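Long-range contacts in pectate lyase (Pectobacterium carotovorum, PDB 4U49), which probably cleaves polygalacturonate and methylated pectins within the chain by calcium-dependent elimination, leaving unsaturated galacturonosyl ends: residues D22-M27 / S98-N103; L142-S147 / G173-I178; N268-S273 / E295-R300. One frame throughout, in Å; residues are numbered along the deposited sequence.

Contact 1. Residues D22-M27 / S98-N103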
loop_
_atom_site.group_PDB
_atom_site.type_symbol
_atom_site.label_atom_id
_atom_site.label_comp_id
_atom_site.label_asym_id
_atom_site.label_seq_id
_atom_site.Cartn_x
_atom_site.Cartn_y
_atom_site.Cartn_z
ATOM N N ASP A 22 -24.879 -4.616 -1.242
ATOM C CA ASP A 22 -23.467 -4.575 -0.878
ATOM C C ASP A 22 -22.675 -5.670 -1.579
ATOM O O ASP A 22 -23.207 -6.737 -1.888
ATOM C CB ASP A 22 -23.294 -4.713 0.636
ATOM C CG ASP A 22 -24.027 -3.636 1.409
ATOM O OD1 ASP A 22 -24.299 -3.851 2.608
ATOM O OD2 ASP A 22 -24.337 -2.580 0.819
ATOM N N ASP A 23 -21.398 -5.402 -1.822
ATOM C CA ASP A 23 -20.503 -6.401 -2.390
ATOM C C ASP A 23 -19.102 -6.265 -1.810
ATOM O O ASP A 23 -18.654 -5.169 -1.475
ATOM C CB ASP A 23 -20.445 -6.282 -3.917
ATOM C CG ASP A 23 -21.748 -6.676 -4.589
ATOM O OD1 ASP A 23 -22.067 -7.885 -4.616
ATOM O OD2 ASP A 23 -22.449 -5.778 -5.105
ATOM N N THR A 24 -18.418 -7.394 -1.689
ATOM C CA THR A 24 -17.007 -7.397 -1.347
ATOM C C THR A 24 -16.244 -8.003 -2.513
ATOM O O THR A 24 -16.548 -9.114 -2.947
ATOM C CB THR A 24 -16.724 -8.192 -0.066
ATOM O OG1 THR A 24 -17.420 -7.591 1.034
ATOM C CG2 THR A 24 -15.231 -8.206 0.231
ATOM N N MET A 25 -15.276 -7.257 -3.036
ATOM C CA MET A 25 -14.449 -7.738 -4.134
ATOM C C MET A 25 -13.130 -8.272 -3.609
ATOM O O MET A 25 -12.316 -7.519 -3.076
ATOM C CB MET A 25 -14.191 -6.629 -5.152
ATOM C CG MET A 25 -13.163 -7.002 -6.210
ATOM S SD MET A 25 -13.812 -8.115 -7.470
ATOM C CE MET A 25 -12.315 -8.532 -8.358
ATOM N N LEU A 26 -12.926 -9.576 -3.766
ATOM C CA LEU A 26 -11.704 -10.232 -3.321
ATOM C C LEU A 26 -10.779 -10.538 -4.495
ATOM O O LEU A 26 -11.209 -11.088 -5.509
ATOM C CB LEU A 26 -12.042 -11.525 -2.568
ATOM C CG LEU A 26 -10.883 -12.414 -2.116
ATOM C CD1 LEU A 26 -10.013 -11.693 -1.100
ATOM C CD2 LEU A 26 -11.413 -13.723 -1.543
ATOM N N MET A 27 -9.510 -10.171 -4.344
ATOM C CA MET A 27 -8.469 -10.491 -5.315
ATOM C C MET A 27 -7.319 -11.191 -4.601
ATOM O O MET A 27 -7.190 -11.080 -3.383
ATOM C CB MET A 27 -7.954 -9.229 -6.009
ATOM C CG MET A 27 -9.030 -8.345 -6.596
ATOM S SD MET A 27 -8.321 -7.006 -7.571
ATOM C CE MET A 27 -7.099 -6.358 -6.434
ATOM N N SER A 98 -25.774 -9.056 9.756
ATOM C CA SER A 98 -25.776 -9.536 8.379
ATOM C C SER A 98 -24.379 -9.989 7.969
ATOM O O SER A 98 -23.385 -9.337 8.289
ATOM C CB SER A 98 -26.281 -8.452 7.426
ATOM O OG SER A 98 -25.404 -7.336 7.424
ATOM N N VAL A 99 -24.311 -11.113 7.265
ATOM C CA VAL A 99 -23.035 -11.635 6.792
ATOM C C VAL A 99 -22.969 -11.539 5.279
ATOM O O VAL A 99 -23.826 -12.070 4.573
ATOM C CB VAL A 99 -22.815 -13.097 7.225
ATOM C CG1 VAL A 99 -21.444 -13.584 6.770
ATOM C CG2 VAL A 99 -22.957 -13.232 8.733
ATOM N N LEU A 100 -21.950 -10.843 4.788
ATOM C CA LEU A 100 -21.768 -10.643 3.359
ATOM C C LEU A 100 -20.582 -11.451 2.853
ATOM O O LEU A 100 -19.463 -11.289 3.336
ATOM C CB LEU A 100 -21.571 -9.157 3.051
ATOM C CG LEU A 100 -21.145 -8.774 1.632
ATOM C CD1 LEU A 100 -22.244 -9.088 0.629
ATOM C CD2 LEU A 100 -20.754 -7.303 1.573
ATOM N N LYS A 101 -20.837 -12.325 1.886
ATOM C CA LYS A 101 -19.783 -13.142 1.298
ATOM C C LYS A 101 -19.199 -12.477 0.060
ATOM O O LYS A 101 -19.929 -11.937 -0.773
ATOM C CB LYS A 101 -20.317 -14.531 0.942
ATOM C CG LYS A 101 -20.948 -15.272 2.115
ATOM C CD LYS A 101 -21.465 -16.641 1.698
ATOM C CE LYS A 101 -22.567 -16.520 0.657
ATOM N NZ LYS A 101 -23.073 -17.852 0.233
ATOM N N SER A 102 -17.877 -12.516 -0.060
ATOM C CA SER A 102 -17.211 -11.990 -1.243
ATOM C C SER A 102 -17.406 -12.922 -2.431
ATOM O O SER A 102 -17.964 -14.009 -2.296
ATOM C CB SER A 102 -15.717 -11.816 -0.988
ATOM O OG SER A 102 -15.088 -13.085 -0.908
ATOM N N ASN A 103 -16.930 -12.491 -3.593
ATOM C CA ASN A 103 -16.757 -13.397 -4.716
ATOM C C ASN A 103 -15.750 -14.472 -4.343
ATOM O O ASN A 103 -14.904 -14.263 -3.470
ATOM C CB ASN A 103 -16.277 -12.641 -5.953
ATOM C CG ASN A 103 -14.969 -11.909 -5.711
ATOM O OD1 ASN A 103 -14.925 -10.946 -4.949
ATOM N ND2 ASN A 103 -13.899 -12.360 -6.361
HETATM O O HOH W 1 -17.334 -10.028 2.521
HETATM O O HOH W 2 -19.949 -9.787 -2.502
#

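Contact 2. Residues L142-S147 / G173-I178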
loop_
_atom_site.group_PDB
_atom_site.type_symbol
_atom_site.label_atom_id
_atom_site.label_comp_id
_atom_site.label_asym_id
_atom_site.label_seq_id
_atom_site.Cartn_x
_atom_site.Cartn_y
_atom_site.Cartn_z
ATOM N N LEU A 142 -4.306 -3.571 -15.525
ATOM C CA LEU A 142 -3.918 -2.450 -16.373
ATOM C C LEU A 142 -2.421 -2.218 -16.279
ATOM O O LEU A 142 -1.797 -2.548 -15.272
ATOM C CB LEU A 142 -4.661 -1.176 -15.976
ATOM C CG LEU A 142 -6.163 -1.084 -16.239
ATOM C CD1 LEU A 142 -6.676 0.269 -15.757
ATOM C CD2 LEU A 142 -6.472 -1.284 -17.715
ATOM N N GLY A 143 -1.848 -1.637 -17.324
ATOM C CA GLY A 143 -0.434 -1.327 -17.324
ATOM C C GLY A 143 -0.009 -0.597 -18.579
ATOM O O GLY A 143 -0.671 -0.676 -19.617
ATOM N N LEU A 144 1.094 0.134 -18.474
ATOM C CA LEU A 144 1.709 0.763 -19.632
ATOM C C LEU A 144 2.998 0.015 -19.948
ATOM O O LEU A 144 2.958 -1.103 -20.463
ATOM C CB LEU A 144 1.968 2.249 -19.373
ATOM C CG LEU A 144 0.707 3.087 -19.139
ATOM C CD1 LEU A 144 1.052 4.485 -18.646
ATOM C CD2 LEU A 144 -0.145 3.154 -20.403
ATOM N N SER A 145 4.136 0.616 -19.626
ATOM C CA SER A 145 5.414 -0.075 -19.752
ATOM C C SER A 145 6.248 0.143 -18.492
ATOM O O SER A 145 5.734 0.612 -17.476
ATOM C CB SER A 145 6.169 0.404 -20.996
ATOM O OG SER A 145 7.318 -0.388 -21.232
ATOM N N CYS A 146 7.529 -0.208 -18.556
ATOM C CA CYS A 146 8.458 0.072 -17.466
ATOM C C CYS A 146 9.852 0.301 -18.028
ATOM O O CYS A 146 10.509 -0.635 -18.483
ATOM C CB CYS A 146 8.477 -1.065 -16.446
ATOM S SG CYS A 146 9.536 -0.740 -15.009
ATOM N N SER A 147 10.293 1.553 -17.985
ATOM C CA SER A 147 11.529 1.973 -18.641
ATOM C C SER A 147 12.779 1.312 -18.071
ATOM O O SER A 147 13.555 0.701 -18.805
ATOM C CB SER A 147 11.675 3.493 -18.554
ATOM O OG SER A 147 12.897 3.922 -19.130
ATOM N N GLY A 173 4.011 -3.447 -16.915
ATOM C CA GLY A 173 3.533 -2.105 -17.193
ATOM C C GLY A 173 3.370 -1.220 -15.974
ATOM O O GLY A 173 2.541 -0.312 -15.974
ATOM N N GLY A 174 4.176 -1.468 -14.946
ATOM C CA GLY A 174 4.095 -0.723 -13.701
ATOM C C GLY A 174 4.241 0.779 -13.850
ATOM O O GLY A 174 3.596 1.538 -13.124
ATOM N N SER A 175 5.089 1.200 -14.787
ATOM C CA SER A 175 5.337 2.614 -15.066
ATOM C C SER A 175 5.548 3.413 -13.776
ATOM O O SER A 175 6.410 3.070 -12.974
ATOM C CB SER A 175 4.189 3.192 -15.891
ATOM O OG SER A 175 4.626 4.296 -16.671
ATOM N N ASP A 176 4.765 4.466 -13.560
ATOM C CA ASP A 176 4.846 5.178 -12.284
ATOM C C ASP A 176 3.553 5.045 -11.482
ATOM O O ASP A 176 3.122 5.990 -10.821
ATOM C CB ASP A 176 5.178 6.657 -12.491
ATOM C CG ASP A 176 5.700 7.314 -11.223
ATOM O OD1 ASP A 176 6.304 6.602 -10.396
ATOM O OD2 ASP A 176 5.502 8.534 -11.044
ATOM N N GLY A 177 2.941 3.867 -11.550
ATOM C CA GLY A 177 1.821 3.524 -10.689
ATOM C C GLY A 177 0.640 4.476 -10.714
ATOM O O GLY A 177 0.192 4.904 -11.775
ATOM N N ILE A 178 0.136 4.797 -9.524
ATOM C CA ILE A 178 -1.053 5.628 -9.378
ATOM C C ILE A 178 -0.710 6.989 -8.778
ATOM O O ILE A 178 -0.052 7.070 -7.742
ATOM C CB ILE A 178 -2.108 4.937 -8.493
ATOM C CG1 ILE A 178 -2.514 3.595 -9.107
ATOM C CG2 ILE A 178 -3.322 5.839 -8.307
ATOM C CD1 ILE A 178 -3.474 2.792 -8.254
#

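Contact 3. Residues N268-S273 / E295-R300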
loop_
_atom_site.group_PDB
_atom_site.type_symbol
_atom_site.label_atom_id
_atom_site.label_comp_id
_atom_site.label_asym_id
_atom_site.label_seq_id
_atom_site.Cartn_x
_atom_site.Cartn_y
_atom_site.Cartn_z
ATOM N N ASN A 268 3.433 14.756 5.539
ATOM C CA ASN A 268 2.975 13.858 6.592
ATOM C C ASN A 268 2.623 12.457 6.110
ATOM O O ASN A 268 2.089 12.273 5.016
ATOM C CB ASN A 268 1.768 14.470 7.303
ATOM C CG ASN A 268 2.101 15.783 7.975
ATOM O OD1 ASN A 268 3.179 15.945 8.544
ATOM N ND2 ASN A 268 1.177 16.732 7.907
ATOM N N LEU A 269 2.935 11.476 6.948
ATOM C CA LEU A 269 2.601 10.080 6.693
ATOM C C LEU A 269 1.899 9.489 7.902
ATOM O O LEU A 269 2.352 9.660 9.031
ATOM C CB LEU A 269 3.858 9.263 6.381
ATOM C CG LEU A 269 3.651 7.748 6.256
ATOM C CD1 LEU A 269 2.996 7.394 4.928
ATOM C CD2 LEU A 269 4.959 6.978 6.434
ATOM N N THR A 270 0.791 8.798 7.672
ATOM C CA THR A 270 0.167 8.043 8.748
ATOM C C THR A 270 -0.023 6.595 8.331
ATOM O O THR A 270 -0.729 6.300 7.367
ATOM C CB THR A 270 -1.188 8.638 9.164
ATOM O OG1 THR A 270 -1.001 9.986 9.613
ATOM C CG2 THR A 270 -1.796 7.817 10.291
ATOM N N ILE A 271 0.628 5.692 9.052
ATOM C CA ILE A 271 0.417 4.272 8.837
ATOM C C ILE A 271 -0.555 3.780 9.894
ATOM O O ILE A 271 -0.180 3.601 11.049
ATOM C CB ILE A 271 1.722 3.459 8.918
ATOM C CG1 ILE A 271 2.729 3.933 7.871
ATOM C CG2 ILE A 271 1.432 1.974 8.736
ATOM C CD1 ILE A 271 4.050 3.195 7.941
ATOM N N ILE A 272 -1.810 3.596 9.506
ATOM C CA ILE A 272 -2.810 3.077 10.432
ATOM C C ILE A 272 -2.578 1.579 10.634
ATOM O O ILE A 272 -2.595 1.081 11.760
ATOM C CB ILE A 272 -4.239 3.344 9.929
ATOM C CG1 ILE A 272 -4.454 4.851 9.747
ATOM C CG2 ILE A 272 -5.261 2.762 10.898
ATOM C CD1 ILE A 272 -5.884 5.247 9.420
ATOM N N SER A 273 -2.338 0.871 9.535
ATOM C CA SER A 273 -1.972 -0.539 9.596
ATOM C C SER A 273 -1.322 -0.980 8.289
ATOM O O SER A 273 -1.813 -0.671 7.204
ATOM C CB SER A 273 -3.194 -1.410 9.897
ATOM O OG SER A 273 -4.188 -1.237 8.906
ATOM N N GLU A 295 3.278 9.206 11.656
ATOM C CA GLU A 295 2.529 8.561 12.724
ATOM C C GLU A 295 2.260 7.108 12.344
ATOM O O GLU A 295 1.669 6.831 11.302
ATOM C CB GLU A 295 1.222 9.309 12.999
ATOM C CG GLU A 295 0.390 8.702 14.120
ATOM C CD GLU A 295 -0.668 9.650 14.649
ATOM O OE1 GLU A 295 -0.944 10.676 13.991
ATOM O OE2 GLU A 295 -1.224 9.371 15.734
ATOM N N ILE A 296 2.710 6.184 13.184
ATOM C CA ILE A 296 2.623 4.762 12.874
ATOM C C ILE A 296 1.952 3.996 14.007
ATOM O O ILE A 296 2.411 4.039 15.148
ATOM C CB ILE A 296 4.015 4.168 12.604
ATOM C CG1 ILE A 296 4.665 4.886 11.418
ATOM C CG2 ILE A 296 3.917 2.665 12.360
ATOM C CD1 ILE A 296 6.159 4.673 11.305
ATOM N N ARG A 297 0.868 3.292 13.688
ATOM C CA ARG A 297 0.034 2.670 14.719
ATOM C C ARG A 297 0.159 1.152 14.798
ATOM O O ARG A 297 0.305 0.588 15.883
ATOM C CB ARG A 297 -1.441 3.022 14.500
ATOM C CG ARG A 297 -1.751 4.502 14.388
ATOM C CD ARG A 297 -3.224 4.752 14.697
ATOM N NE ARG A 297 -3.809 5.792 13.854
ATOM C CZ ARG A 297 -3.663 7.098 14.062
ATOM N NH1 ARG A 297 -2.940 7.530 15.086
ATOM N NH2 ARG A 297 -4.232 7.972 13.243
ATOM N N ASP A 298 0.079 0.488 13.653
ATOM C CA ASP A 298 0.008 -0.969 13.630
ATOM C C ASP A 298 0.838 -1.521 12.476
ATOM O O ASP A 298 0.313 -1.886 11.427
ATOM C CB ASP A 298 -1.456 -1.423 13.530
ATOM C CG ASP A 298 -1.611 -2.932 13.418
ATOM O OD1 ASP A 298 -0.668 -3.673 13.764
ATOM O OD2 ASP A 298 -2.694 -3.375 12.979
ATOM N N LEU A 299 2.145 -1.582 12.683
ATOM C CA LEU A 299 3.058 -2.045 11.650
ATOM C C LEU A 299 3.584 -3.440 11.959
ATOM O O LEU A 299 4.134 -3.678 13.033
ATOM C CB LEU A 299 4.217 -1.059 11.499
ATOM C CG LEU A 299 5.254 -1.343 10.415
ATOM C CD1 LEU A 299 4.607 -1.393 9.042
ATOM C CD2 LEU A 299 6.358 -0.291 10.457
ATOM N N ARG A 300 3.404 -4.360 11.017
ATOM C CA ARG A 300 3.898 -5.724 11.167
ATOM C C ARG A 300 5.010 -5.986 10.158
ATOM O O ARG A 300 4.831 -5.773 8.960
ATOM C CB ARG A 300 2.769 -6.740 10.973
ATOM C CG ARG A 300 1.459 -6.391 11.665
ATOM C CD ARG A 300 0.304 -7.144 11.011
ATOM N NE ARG A 300 -1.005 -6.824 11.577
ATOM C CZ ARG A 300 -1.705 -5.733 11.284
ATOM N NH1 ARG A 300 -1.214 -4.831 10.445
ATOM N NH2 ARG A 300 -2.893 -5.536 11.842
#

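Contact 1. Residues D22-M27 / S98-N103
The carboxamide of Asn103 grips the backbone of Leu26 with both of its ends. Leu26 N donates to Asn103 OD1 over 2.7 Å along an almost straight line (175° at the hydrogen), while Asn103 ND2 returns a bond of 3.1 Å to Leu26 O. Both acceptors are met in the carbonyl plane on a lone pair, and Leu26 O lies just 8° out of the amide plane of Asn103. A chi1 of 58° sets CG of Asn103 between its own backbone N and carbonyl carbon, which brings the amide across to the other segment. Main-chain pairing is slighter: Asn103 N reaches Thr24 O in a weak bond of 3.5 Å, and Ser102 CA makes a CA-H...O contact with that same oxygen. Ser102 OG donates to Asn103 O over 2.8 Å and is hydrogen-bonded to Val90 N.

Two waters bridge the neighbouring part. One accepts from Thr24 OG1 and donates to Leu100 O; the other joins Thr24 N to Lys101 O in the same sense. Thr24 OG1 is also hydrogen-bonded to Thr41 OG1.

Van der Waals packing centres on Leu100, which crosses Thr24 at a slant. Its methyls lie against oxygens, CD2 3.4 Å from Thr24 OG1 and CD1 near Asp22 O. The carbon partner is Asp22 CB, 3.7 Å from Leu100 CD2. Further along, Thr24 CG2 rests 3.8 Å from Ser102 CB.

Strands 24-31 and 99-106 are outermost members of a three-stranded and a four-stranded antiparallel sheet, an organisation consistent with a fibronectin type III-like sandwich whose first and last strands meet here. Because the flat amide is held at both ends, its rotation is fixed, and an asparagine side chain with two waters does much of the joining that a regular backbone ladder would otherwise do.

Contact 2. Residues L142-S147 / G173-I178
Gly173 fits closely against the backbone of Gly143, Leu144 and Ser145, its CA 3.8 Å from Ser145 CA, a separation made possible by its lack of a side chain. On one flank Leu144 N donates to Gly173 O over 2.9 Å, with 155° at the hydrogen. On the other, Ser145 O receives a weak, bent bond from Ser175 N (2.8 Å, 123°). Ser145 O also stands 3.4 Å from Ser175 CB and makes a CA-H...O contact with Gly173 CA. The receiving loop is folded tightly on itself, since Gly177 N donates a hydrogen bond to Gly174 O.

The contact lies in the loops that leave strands 141-142 and 167-169, which pair in parallel; these loops therefore belong to adjacent turns of the right-handed parallel beta-helix of pectate lyases, the first lying across the second.

Away from this backbone junction the packing thins. Leu144 CD1 comes no nearer than 4.1 Å to Ser175 OG, and the Leu144 side chain also packs on Ala126 and Pro154. Ser175 holds its OG anti to the backbone N (chi1 -154°), the setting in which it is hydrogen-bonded to Pro154 O. The side chain of Ser145 starts away from the partner loop on the solvent-exposed side. Cys146 touches Ser175 only loosely, but its disulfide to Cys196 ties the outer loop beside the calcium site: its side chain lies about 6 Å from that of Asp194, a calcium ligand seen in a crystal structure of this protein, though no calcium is bound to this chain.

Contact 3. Residues N268-S273 / E295-R300
Three backbone hydrogen bonds carry the first shell: Glu295 N to Leu269 O (2.8 Å), Ile271 N to Glu295 O (2.7 Å) and Arg297 N to Ile271 O (2.9 Å). They set Thr270 beside Glu295 and Ile271 beside Ile296 in parallel register, so that like-pointing side chains stack in rows. In the isoleucine row Ile271 CD1 lies 3.9 Å from Ile296 CG1; on the other face Thr270 OG1 runs alongside Glu295 CB.

Beyond the last of these bonds the chains turn, yet the CA-H...O contacts that accompany the ladder persist, Ser273 CA lying 3.2 Å from Asp298 O. The Arg297 chain bends at chi3 (-142°), and Thr270 CG2 sits over one face of its guanidinium, 3.8 Å from Arg297 NH2. NH1 also forms a salt bridge with Glu295 OE2, though the hydrogen bond in it is weak and bent.

Further out, His237 NE2 is hydrogen-bonded to Thr270 OG1 and Asn243 N to Ser273 OG, linking this rung to its predecessor in the parallel beta-helix. Ile271 reaches inward to Leu253 and Ile283. The chemistry thus divides by face: the isoleucine row packs into an apolar interior, while the Glu295-Arg297 ion pair lies on the outer surface, over the buried Thr270, where its charge would probably be partly screened by solvent.

Contacts 1, 2 and 3 come one after another along the chain. Contact 1 belongs to the N-terminal beta-sandwich, its centre about 29 Å from that of contact 2 and about 26 Å from that of contact 3. That sandwich is not isolated: Met27 touches strand 184-192, which belongs to the beta-helix. Contacts 2 and 3 both lie in that beta-helix, about 27 Å apart between centres and on opposite sides of the chain's centre. Contact 2 joins loops of early turns near the calcium site; contact 3 stacks later strands, 267-271 and 294-301, away from it. No two touch: even the nearest atoms of contacts 1 and 2 are about 10 Å apart.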